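Local coordinates for protein AvrRxo1-ORF2 (Xanthomonas oryzae pv. oryzicola, PDB 4Z8T) that binds the type III effector AvrRxo1-ORF1, which carries a polynucleotide kinase domain, and probably acts as its chaperone or antitoxin-like partner, at residues D68-E71 with R72-Y75; L10-H13 with K14-E18. All blocks are in the same frame, centred on the assembly; numbering follows the deposited sequence.

Contact 1: residues D68-E71 with R72-Y75; sequences DIYE and RMYY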
loop_
_atom_site.group_PDB
_atom_site.type_symbol
_atom_site.label_atom_id
_atom_site.label_comp_id
_atom_site.label_asym_id
_atom_site.label_seq_id
_atom_site.Cartn_x
_atom_site.Cartn_y
_atom_site.Cartn_z
ATOM N N ASP B 68 4.313 23.556 9.021
ATOM C CA ASP B 68 3.676 22.271 8.750
ATOM C C ASP B 68 4.220 21.577 7.495
ATOM O O ASP B 68 4.313 20.351 7.460
ATOM C CB ASP B 68 2.148 22.418 8.689
ATOM C CG ASP B 68 1.529 22.714 10.058
ATOM O OD1 ASP B 68 2.147 23.460 10.856
ATOM O OD2 ASP B 68 0.423 22.198 10.337
ATOM N N ILE B 69 4.587 22.351 6.476
ATOM C CA ILE B 69 5.188 21.776 5.275
ATOM C C ILE B 69 6.553 21.153 5.574
ATOM O O ILE B 69 6.816 20.000 5.210
ATOM C CB ILE B 69 5.341 22.833 4.148
ATOM C CG1 ILE B 69 3.981 23.177 3.539
ATOM C CG2 ILE B 69 6.265 22.329 3.059
ATOM C CD1 ILE B 69 4.000 24.432 2.689
ATOM N N TYR B 70 7.428 21.905 6.236
ATOM C CA TYR B 70 8.802 21.455 6.402
ATOM C C TYR B 70 9.009 20.501 7.563
ATOM O O TYR B 70 9.848 19.612 7.481
ATOM C CB TYR B 70 9.787 22.631 6.448
ATOM C CG TYR B 70 9.898 23.281 5.099
ATOM C CD1 TYR B 70 10.590 22.659 4.066
ATOM C CD2 TYR B 70 9.275 24.486 4.843
ATOM C CE1 TYR B 70 10.669 23.234 2.817
ATOM C CE2 TYR B 70 9.353 25.070 3.603
ATOM C CZ TYR B 70 10.051 24.440 2.597
ATOM O OH TYR B 70 10.121 25.026 1.364
ATOM N N GLU B 71 8.249 20.678 8.635
ATOM C CA GLU B 71 8.346 19.746 9.754
ATOM C C GLU B 71 7.916 18.367 9.273
ATOM O O GLU B 71 8.608 17.371 9.500
ATOM C CB GLU B 71 7.482 20.195 10.939
ATOM C CG GLU B 71 6.914 19.028 11.752
ATOM C CD GLU B 71 6.878 19.291 13.240
ATOM O OE1 GLU B 71 7.502 20.281 13.689
ATOM O OE2 GLU B 71 6.235 18.496 13.964
ATOM N N ARG B 72 6.781 18.318 8.588
ATOM C CA ARG B 72 6.263 17.051 8.084
ATOM C C ARG B 72 7.208 16.424 7.061
ATOM O O ARG B 72 7.476 15.228 7.111
ATOM C CB ARG B 72 4.867 17.244 7.491
ATOM C CG ARG B 72 4.330 16.024 6.789
ATOM C CD ARG B 72 2.896 16.229 6.341
ATOM N NE ARG B 72 2.004 16.320 7.488
ATOM C CZ ARG B 72 1.580 15.263 8.178
ATOM N NH1 ARG B 72 0.773 15.439 9.210
ATOM N NH2 ARG B 72 1.965 14.031 7.834
HETATM N N MSE B 73 7.729 17.227 6.140
HETATM C CA MSE B 73 8.691 16.701 5.174
HETATM C C MSE B 73 9.912 16.111 5.877
HETATM O O MSE B 73 10.359 15.012 5.571
HETATM C CB MSE B 73 9.116 17.788 4.180
HETATM C CG MSE B 73 10.120 17.305 3.171
HETATM SE SE MSE B 73 10.677 18.789 2.032
HETATM C CE MSE B 73 8.943 19.240 1.350
ATOM N N TYR B 74 10.428 16.842 6.858
ATOM C CA TYR B 74 11.610 16.424 7.591
ATOM C C TYR B 74 11.411 15.053 8.240
ATOM O O TYR B 74 12.247 14.158 8.103
ATOM C CB TYR B 74 11.904 17.484 8.655
ATOM C CG TYR B 74 13.085 17.215 9.566
ATOM C CD1 TYR B 74 14.377 17.162 9.068
ATOM C CD2 TYR B 74 12.900 17.047 10.930
ATOM C CE1 TYR B 74 15.456 16.940 9.907
ATOM C CE2 TYR B 74 13.970 16.827 11.773
ATOM C CZ TYR B 74 15.241 16.772 11.257
ATOM O OH TYR B 74 16.310 16.550 12.092
ATOM N N TYR B 75 10.286 14.891 8.923
ATOM C CA TYR B 75 10.045 13.676 9.693
ATOM C C TYR B 75 9.486 12.527 8.867
ATOM O O TYR B 75 9.889 11.387 9.061
ATOM C CB TYR B 75 9.105 13.948 10.859
ATOM C CG TYR B 75 9.790 14.651 12.012
ATOM C CD1 TYR B 75 10.878 14.069 12.647
ATOM C CD2 TYR B 75 9.343 15.883 12.460
ATOM C CE1 TYR B 75 11.510 14.706 13.707
ATOM C CE2 TYR B 75 9.968 16.532 13.524
ATOM C CZ TYR B 75 11.051 15.930 14.135
ATOM O OH TYR B 75 11.690 16.552 15.185
#
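E71 and Y75 meet one turn apart on helix 63-77, an i to i+4 pair in which the glutamate chain runs obliquely past the tyrosine ring. CG of E71 lies 4.0 Å from CD2 of Y75, and the E71 carboxylate stands nearly upright to the ring, their planes 80° apart. CG of Y75 sits anti to its own carbonyl carbon (chi1 -77°), which turns the ring back along the helix toward E71. Three residues apart, Y70 and M73 make a Met-aromatic contact: the selenium of this selenomethionine lies 4.4 Å from CD1 of Y70 and obliquely to the ring. The same side chain ends near I69, its CE 4.4 Å from I69 CG2, while that CG2 also lies over one face of the Y70 ring. A similar neighbour-on-neighbour overlap puts CD2 of Y74 over the centre of the Y75 ring.

Beneath the side chains, M73, Y74 and Y75 donate their N-H groups to the carbonyls of I69, Y70 and E71, but the bond from R72 N to D68 O is weak at 3.4 Å. Further out, the R72 guanidinium reaches H24 O on helix 6-38, whose L28, L32 and A35 pack on Y75; V91 of helix 84-94 packs on Y70 and F87 on M73. The phenol ends are held too, Y74 OH by E41 O and Y75 OH by F43 N. Closest among the backbone bonds is Y74 N to Y70 O, at 2.9 Å with an N-H...O angle of 158°.

Contact 2: residues L10-H13 with K14-E18; sequences LEFH and KKLKE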
loop_
_atom_site.group_PDB
_atom_site.type_symbol
_atom_site.label_atom_id
_atom_site.label_comp_id
_atom_site.label_asym_id
_atom_site.label_seq_id
_atom_site.Cartn_x
_atom_site.Cartn_y
_atom_site.Cartn_z
ATOM N N LEU B 10 -20.538 12.248 -2.994
ATOM C CA LEU B 10 -20.218 13.140 -1.887
ATOM C C LEU B 10 -19.833 12.391 -0.620
ATOM O O LEU B 10 -18.907 12.797 0.074
ATOM C CB LEU B 10 -21.370 14.104 -1.600
ATOM C CG LEU B 10 -21.525 15.261 -2.586
ATOM C CD1 LEU B 10 -22.821 16.028 -2.306
ATOM C CD2 LEU B 10 -20.333 16.192 -2.508
ATOM N N GLU B 11 -20.546 11.310 -0.320
ATOM C CA GLU B 11 -20.243 10.538 0.884
ATOM C C GLU B 11 -18.917 9.793 0.746
ATOM O O GLU B 11 -18.146 9.710 1.702
ATOM C CB GLU B 11 -21.399 9.591 1.233
ATOM C CG GLU B 11 -21.242 8.854 2.573
ATOM C CD GLU B 11 -21.386 9.759 3.798
ATOM O OE1 GLU B 11 -21.719 10.952 3.643
ATOM O OE2 GLU B 11 -21.169 9.264 4.931
ATOM N N PHE B 12 -18.632 9.267 -0.444
ATOM C CA PHE B 12 -17.344 8.617 -0.662
ATOM C C PHE B 12 -16.207 9.612 -0.428
ATOM O O PHE B 12 -15.229 9.318 0.251
ATOM C CB PHE B 12 -17.274 8.032 -2.076
ATOM C CG PHE B 12 -16.142 7.057 -2.281
ATOM C CD1 PHE B 12 -16.322 5.704 -2.032
ATOM C CD2 PHE B 12 -14.903 7.491 -2.731
ATOM C CE1 PHE B 12 -15.288 4.797 -2.238
ATOM C CE2 PHE B 12 -13.871 6.584 -2.936
ATOM C CZ PHE B 12 -14.069 5.237 -2.684
ATOM N N HIS B 13 -16.352 10.800 -0.996
ATOM C CA HIS B 13 -15.365 11.866 -0.843
ATOM C C HIS B 13 -15.188 12.225 0.642
ATOM O O HIS B 13 -14.071 12.362 1.137
ATOM C CB HIS B 13 -15.846 13.065 -1.678
ATOM C CG HIS B 13 -14.948 14.262 -1.629
ATOM N ND1 HIS B 13 -13.825 14.386 -2.416
ATOM C CD2 HIS B 13 -15.053 15.419 -0.930
ATOM C CE1 HIS B 13 -13.248 15.554 -2.167
ATOM N NE2 HIS B 13 -13.974 16.198 -1.280
ATOM N N LYS B 14 -16.300 12.372 1.356
ATOM C CA LYS B 14 -16.224 12.726 2.773
ATOM C C LYS B 14 -15.448 11.668 3.573
ATOM O O LYS B 14 -14.546 11.994 4.361
ATOM C CB LYS B 14 -17.643 12.868 3.337
ATOM C CG LYS B 14 -17.692 13.343 4.774
ATOM C CD LYS B 14 -19.146 13.497 5.188
ATOM C CE LYS B 14 -19.271 14.004 6.607
ATOM N NZ LYS B 14 -20.708 13.980 7.031
ATOM N N LYS B 15 -15.787 10.406 3.356
ATOM C CA LYS B 15 -15.175 9.315 4.106
ATOM C C LYS B 15 -13.712 9.150 3.715
ATOM O O LYS B 15 -12.859 8.860 4.561
ATOM C CB LYS B 15 -15.947 8.011 3.877
ATOM C CG LYS B 15 -17.332 8.005 4.508
ATOM C CD LYS B 15 -17.223 8.334 5.998
ATOM C CE LYS B 15 -18.560 8.149 6.712
ATOM N NZ LYS B 15 -18.430 8.517 8.159
ATOM N N LEU B 16 -13.414 9.332 2.431
ATOM C CA LEU B 16 -12.034 9.259 1.977
ATOM C C LEU B 16 -11.190 10.390 2.574
ATOM O O LEU B 16 -10.032 10.182 2.924
ATOM C CB LEU B 16 -11.963 9.269 0.439
ATOM C CG LEU B 16 -10.580 9.138 -0.184
ATOM C CD1 LEU B 16 -9.825 7.880 0.292
ATOM C CD2 LEU B 16 -10.756 9.112 -1.695
ATOM N N LYS B 17 -11.764 11.587 2.693
ATOM C CA LYS B 17 -11.081 12.683 3.374
ATOM C C LYS B 17 -10.749 12.316 4.821
ATOM O O LYS B 17 -9.659 12.616 5.307
ATOM C CB LYS B 17 -11.937 13.945 3.366
ATOM C CG LYS B 17 -11.813 14.775 2.110
ATOM C CD LYS B 17 -12.705 16.015 2.182
ATOM C CE LYS B 17 -12.261 16.940 3.298
ATOM N NZ LYS B 17 -13.067 18.199 3.329
ATOM N N GLU B 18 -11.692 11.679 5.507
ATOM C CA GLU B 18 -11.436 11.248 6.884
ATOM C C GLU B 18 -10.307 10.238 6.961
ATOM O O GLU B 18 -9.440 10.332 7.828
ATOM C CB GLU B 18 -12.696 10.654 7.511
ATOM C CG GLU B 18 -13.829 11.630 7.635
ATOM C CD GLU B 18 -15.045 11.019 8.309
ATOM O OE1 GLU B 18 -14.969 9.841 8.732
ATOM O OE2 GLU B 18 -16.077 11.719 8.413
HETATM O O HOH W 1 -22.523 12.751 5.642
#
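E11 reaches forward to two lysines, K14 and K15, along one side of helix 6-38. A single water joins the first pair: it donates to E11 OE1 at 2.8 Å and accepts from K14 NZ at 2.6 Å, bridging charges that do not touch directly. K15 runs alongside E11, and here the carboxylate meets carbon, E11 OE2 lying 3.3 Å from K15 CE; K15 NZ is 4.3 Å from E11 OE2, beyond salt-bridge range, and makes a long salt bridge, 3.7 Å, to E18 OE1. Four N-H groups, those of K14 to K17, are satisfied by the carbonyls of L10 to H13 in regular helical bonds.

With CG anti to the backbone N (chi1 180°), the H13 imidazole takes CG of K17 over one face, offset toward its rim, and CD of K17 3.7 Å from H13 NE2. Both ring nitrogens are engaged by AvrRxo1-ORF1, ND1 with its Y270 and NE2 with its D229, whose other carboxylate oxygen pairs with K17 NZ. F12 CE2 and L16 CD2 meet 4.2 Å apart. This part of helix 6-38 lies between AvrRxo1-ORF1, at F12, H13, L16 and K17, and a second copy of AvrRxo1-ORF2, whose L30 packs on F12 and K15.

In the fold
The centre of contact 1 lies about 4 Å from that of the chain, the centre of contact 2 about 22 Å; their own centres are 25 Å apart and they do not touch. Both are single-helix contacts, in helix 63-77 and helix 6-38, and the two helices meet where R72 and Y75 pack on L28. Residues 68-75, half of them buried, are mainly aromatic and apolar, wedged among helices of their own chain, with AvrRxo1-ORF1 touching at I69 and M73. Residues 10-18 lie far out along the long helix, rich in charge and water-bridged, several of them exposed; their buried side chains, F12, H13 and L16, are covered by other chains instead.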